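Local coordinates for MUTM (fpg) protein (Thermus thermophilus, PDB 1EE8) that belongs to the MutM (Fpg) family, joining an N-terminal domain rich in beta strands to a helical H2TH domain and a zinc finger, at residues F105-R109 / G110-E114; A171-S174 / P175-A179. All blocks are in the same frame, centred on the assembly; numbering follows the deposited sequence.

Contact 1 (F105-R109 / G110-E114); sequences FGVRR and GDYRE
V107 overlaps the backbone of the returning chain: its CB lies 3.5 Å from D111 O, and its CG1 also packs against this carbonyl. With CG1 anti to its own carbonyl carbon (chi1 -62°), that methyl is also 4.0 Å from E114 OE2, and the two side chains slide past each other in opposite directions. CG2 meets the edge of the Y112 ring, 4.3 Å from Y112 CE2.

The reversal itself is a type II beta turn from R108 to D111, closed by D111 N donating to R108 O at 3.0 Å with an N-H...O angle of 154°. G110 takes the positive phi (92°) that this turn needs at its third position, a backbone conformation that suits glycine. D111 then centres an inverse gamma turn whose bond, from Y112 N to G110 O, is weak. The turn follows strand 103-108, which pairs with strand 62-67; E63 of that strand accepts from G110 N and Y112 OH and forms a salt bridge with R109 through its side chain.

R113 grips the D111 carboxylate side-on. NE reaches OD1 on its syn side at 2.7 Å, whereas NH1 approaches OD2 from above the carboxylate plane. One water accepts from R108 N and donates to D111 OD2; a second lies within hydrogen-bonding distance of G106 O and E114 OE2, with more acceptors around it than it has protons.

The two waters thus bridge strand backbone to acidic side chains, and the two nitrogens of R113 fix the rotation of the D111 carboxylate and probably favour its charged form.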
loop_
_atom_site.group_PDB
_atom_site.type_symbol
_atom_site.label_atom_id
_atom_site.label_comp_id
_atom_site.label_asym_id
_atom_site.label_seq_id
_atom_site.Cartn_x
_atom_site.Cartn_y
_atom_site.Cartn_z
ATOM N N PHE A 105 4.435 4.247 -9.594
ATOM C CA PHE A 105 4.870 4.331 -8.208
ATOM C C PHE A 105 3.749 4.786 -7.288
ATOM O O PHE A 105 3.219 5.889 -7.437
ATOM C CB PHE A 105 6.019 5.331 -8.068
ATOM C CG PHE A 105 7.201 5.036 -8.937
ATOM C CD1 PHE A 105 8.224 4.206 -8.488
ATOM C CD2 PHE A 105 7.308 5.611 -10.199
ATOM C CE1 PHE A 105 9.344 3.957 -9.283
ATOM C CE2 PHE A 105 8.428 5.366 -11.004
ATOM C CZ PHE A 105 9.446 4.537 -10.538
ATOM N N GLY A 106 3.390 3.933 -6.339
ATOM C CA GLY A 106 2.374 4.300 -5.373
ATOM C C GLY A 106 3.185 4.873 -4.228
ATOM O O GLY A 106 4.076 4.203 -3.705
ATOM N N VAL A 107 2.910 6.110 -3.843
ATOM C CA VAL A 107 3.677 6.720 -2.761
ATOM C C VAL A 107 2.852 7.666 -1.901
ATOM O O VAL A 107 1.853 8.211 -2.355
ATOM C CB VAL A 107 4.859 7.545 -3.313
ATOM C CG1 VAL A 107 5.830 6.649 -4.087
ATOM C CG2 VAL A 107 4.327 8.657 -4.199
ATOM N N ARG A 108 3.268 7.845 -0.651
ATOM C CA ARG A 108 2.591 8.794 0.219
ATOM C C ARG A 108 2.933 10.105 -0.483
ATOM O O ARG A 108 4.009 10.223 -1.064
ATOM C CB ARG A 108 3.200 8.772 1.618
ATOM C CG ARG A 108 2.947 7.484 2.383
ATOM C CD ARG A 108 1.987 7.717 3.547
ATOM N NE ARG A 108 0.694 8.254 3.120
ATOM C CZ ARG A 108 -0.278 8.613 3.956
ATOM N NH1 ARG A 108 -0.106 8.492 5.270
ATOM N NH2 ARG A 108 -1.422 9.092 3.484
ATOM N N ARG A 109 2.030 11.074 -0.442
ATOM C CA ARG A 109 2.253 12.353 -1.112
ATOM C C ARG A 109 3.591 13.000 -0.745
ATOM O O ARG A 109 3.876 13.244 0.430
ATOM C CB ARG A 109 1.109 13.309 -0.785
ATOM C CG ARG A 109 1.148 14.637 -1.519
ATOM C CD ARG A 109 -0.055 15.489 -1.130
ATOM N NE ARG A 109 -0.220 16.653 -1.999
ATOM C CZ ARG A 109 -0.578 16.592 -3.281
ATOM N NH1 ARG A 109 -0.819 15.419 -3.858
ATOM N NH2 ARG A 109 -0.689 17.708 -3.994
ATOM N N GLY A 110 4.404 13.271 -1.765
ATOM C CA GLY A 110 5.697 13.897 -1.547
ATOM C C GLY A 110 6.875 12.956 -1.351
ATOM O O GLY A 110 8.022 13.353 -1.577
ATOM N N ASP A 111 6.609 11.718 -0.938
ATOM C CA ASP A 111 7.683 10.751 -0.698
ATOM C C ASP A 111 8.274 10.232 -2.001
ATOM O O ASP A 111 7.867 9.190 -2.519
ATOM C CB ASP A 111 7.171 9.586 0.156
ATOM C CG ASP A 111 8.231 8.517 0.387
ATOM O OD1 ASP A 111 9.434 8.859 0.431
ATOM O OD2 ASP A 111 7.859 7.332 0.540
ATOM N N TYR A 112 9.259 10.959 -2.514
ATOM C CA TYR A 112 9.893 10.592 -3.770
ATOM C C TYR A 112 11.248 9.913 -3.609
ATOM O O TYR A 112 12.049 9.882 -4.546
ATOM C CB TYR A 112 10.013 11.840 -4.642
ATOM C CG TYR A 112 8.678 12.515 -4.901
ATOM C CD1 TYR A 112 8.598 13.888 -5.105
ATOM C CD2 TYR A 112 7.496 11.776 -4.943
ATOM C CE1 TYR A 112 7.376 14.516 -5.346
ATOM C CE2 TYR A 112 6.267 12.396 -5.184
ATOM C CZ TYR A 112 6.219 13.764 -5.385
ATOM O OH TYR A 112 5.016 14.381 -5.633
ATOM N N ARG A 113 11.491 9.352 -2.426
ATOM C CA ARG A 113 12.747 8.658 -2.147
ATOM C C ARG A 113 13.042 7.591 -3.197
ATOM O O ARG A 113 14.197 7.231 -3.422
ATOM C CB ARG A 113 12.700 7.999 -0.764
ATOM C CG ARG A 113 12.820 8.964 0.405
ATOM C CD ARG A 113 12.682 8.225 1.730
ATOM N NE ARG A 113 11.371 7.598 1.866
ATOM C CZ ARG A 113 11.042 6.745 2.831
ATOM N NH1 ARG A 113 9.821 6.229 2.871
ATOM N NH2 ARG A 113 11.933 6.401 3.756
ATOM N N GLU A 114 11.991 7.084 -3.832
ATOM C CA GLU A 114 12.139 6.062 -4.860
ATOM C C GLU A 114 12.209 6.688 -6.245
ATOM O O GLU A 114 12.602 6.034 -7.209
ATOM C CB GLU A 114 10.967 5.083 -4.799
ATOM C CG GLU A 114 11.006 4.140 -3.605
ATOM C CD GLU A 114 9.698 3.397 -3.399
ATOM O OE1 GLU A 114 9.702 2.388 -2.663
ATOM O OE2 GLU A 114 8.665 3.828 -3.962
HETATM O O HOH W 1 6.218 3.146 -5.038
HETATM O O HOH W 2 5.611 6.224 0.221
#

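Contact 2 (A171-S174 / P175-A179); sequences ARLS and PFRPA
S174 turns its hydroxyl forward, toward the backbone N-H groups that follow: with OG anti to its backbone N (chi1 171°), F176 N donates to S174 OG at 3.2 Å. The angle at that hydrogen is 138°, so the bond is bent, and R177 N adds a weak one to the same oxygen. The tight part also includes the aliphatic part of R177, its CG 3.4 Å from S174 O and its CD 4.0 Å from S174 CB. The bond between F176 N and S174 OG defines an ST turn within the H2TH domain, placed after helix 161-170, which ends in a Schellman motif at R172.

Across to L173 the contact is thin. A bend at chi3 (-74°) brings R177 NH2 obliquely past L173, grazing CD2 at 4.0 Å, and a water accepts both from R177 NH2 and from S174 N. The guanidinium itself is well held, S181 accepting from NE and E186 forming a salt bridge with NH1. On the other flank F176, partly exposed, takes P175 CB over one ring face; its ring also meets F257 edge-to-face and R248 in a cation-pi contact, which joins the turn to strands 246-249 and 254-257 of the zinc finger.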
loop_
_atom_site.group_PDB
_atom_site.type_symbol
_atom_site.label_atom_id
_atom_site.label_comp_id
_atom_site.label_asym_id
_atom_site.label_seq_id
_atom_site.Cartn_x
_atom_site.Cartn_y
_atom_site.Cartn_z
ATOM N N ALA A 171 16.571 28.201 -32.674
ATOM C CA ALA A 171 17.515 29.202 -32.177
ATOM C C ALA A 171 18.790 29.264 -33.016
ATOM O O ALA A 171 19.677 30.074 -32.749
ATOM C CB ALA A 171 17.868 28.901 -30.721
ATOM N N ARG A 172 18.880 28.401 -34.023
ATOM C CA ARG A 172 20.041 28.347 -34.905
ATOM C C ARG A 172 21.355 28.187 -34.140
ATOM O O ARG A 172 22.316 28.933 -34.358
ATOM C CB ARG A 172 20.094 29.602 -35.781
ATOM C CG ARG A 172 18.850 29.801 -36.657
ATOM C CD ARG A 172 18.706 28.692 -37.687
ATOM N NE ARG A 172 17.743 29.038 -38.734
ATOM C CZ ARG A 172 16.421 28.974 -38.609
ATOM N NH1 ARG A 172 15.865 28.565 -37.475
ATOM N NH2 ARG A 172 15.648 29.345 -39.626
ATOM N N LEU A 173 21.397 27.198 -33.256
ATOM C CA LEU A 173 22.586 26.931 -32.455
ATOM C C LEU A 173 23.052 25.490 -32.602
ATOM O O LEU A 173 22.243 24.570 -32.762
ATOM C CB LEU A 173 22.305 27.228 -30.980
ATOM C CG LEU A 173 22.022 28.687 -30.626
ATOM C CD1 LEU A 173 21.642 28.800 -29.149
ATOM C CD2 LEU A 173 23.256 29.526 -30.934
ATOM N N SER A 174 24.362 25.293 -32.549
ATOM C CA SER A 174 24.912 23.956 -32.667
ATOM C C SER A 174 24.607 23.128 -31.426
ATOM O O SER A 174 24.819 23.576 -30.301
ATOM C CB SER A 174 26.419 24.006 -32.858
ATOM O OG SER A 174 26.954 22.705 -32.764
ATOM N N PRO A 175 24.104 21.903 -31.620
ATOM C CA PRO A 175 23.782 21.027 -30.493
ATOM C C PRO A 175 25.064 20.521 -29.839
ATOM O O PRO A 175 25.082 20.173 -28.658
ATOM C CB PRO A 175 23.020 19.877 -31.152
ATOM C CG PRO A 175 22.529 20.455 -32.452
ATOM C CD PRO A 175 23.677 21.297 -32.890
ATOM N N PHE A 176 26.142 20.512 -30.616
ATOM C CA PHE A 176 27.418 19.977 -30.160
ATOM C C PHE A 176 28.450 20.909 -29.536
ATOM O O PHE A 176 29.427 20.439 -28.950
ATOM C CB PHE A 176 28.050 19.207 -31.319
ATOM C CG PHE A 176 27.056 18.406 -32.109
ATOM C CD1 PHE A 176 26.572 18.877 -33.329
ATOM C CD2 PHE A 176 26.552 17.212 -31.605
ATOM C CE1 PHE A 176 25.602 18.174 -34.031
ATOM C CE2 PHE A 176 25.579 16.502 -32.303
ATOM C CZ PHE A 176 25.103 16.983 -33.517
ATOM N N ARG A 177 28.247 22.217 -29.640
ATOM C CA ARG A 177 29.205 23.152 -29.067
ATOM C C ARG A 177 29.108 23.168 -27.545
ATOM O O ARG A 177 28.053 22.881 -26.977
ATOM C CB ARG A 177 28.965 24.564 -29.609
ATOM C CG ARG A 177 27.625 25.156 -29.217
ATOM C CD ARG A 177 27.385 26.493 -29.894
ATOM N NE ARG A 177 28.184 27.570 -29.318
ATOM C CZ ARG A 177 28.064 28.849 -29.658
ATOM N NH1 ARG A 177 28.826 29.765 -29.079
ATOM N NH2 ARG A 177 27.182 29.215 -30.584
ATOM N N PRO A 178 30.219 23.490 -26.862
ATOM C CA PRO A 178 30.212 23.536 -25.396
ATOM C C PRO A 178 29.116 24.485 -24.927
ATOM O O PRO A 178 28.947 25.565 -25.490
ATOM C CB PRO A 178 31.610 24.052 -25.063
ATOM C CG PRO A 178 32.449 23.474 -26.179
ATOM C CD PRO A 178 31.574 23.735 -27.392
ATOM N N ALA A 179 28.371 24.083 -23.904
ATOM C CA ALA A 179 27.289 24.912 -23.384
ATOM C C ALA A 179 27.770 26.288 -22.945
ATOM O O ALA A 179 27.080 27.292 -23.143
ATOM C CB ALA A 179 26.610 24.208 -22.220
HETATM O O HOH W 3 26.582 27.258 -32.893
#

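From the N terminus the chain runs through helix 3-17 and the strands of the large mixed sheet before contact 1 turns it back at the end of strand 103-108, ahead of helix 117-120. Three further helices follow, and contact 2 then shapes the connection between helices 161-170 and 184-203. The two are in series, neither nested nor crossed, and lie on opposite sides of the chain's centre, with centres 36 Å apart and nearest atoms about 27 Å apart. Contact 1 ties strand 103-108, next to the outermost strand 33-34, to the chain leaving it; contact 2 ties the H2TH helices to the zinc finger, the side chain of P175 being about 12 Å from the zinc ion.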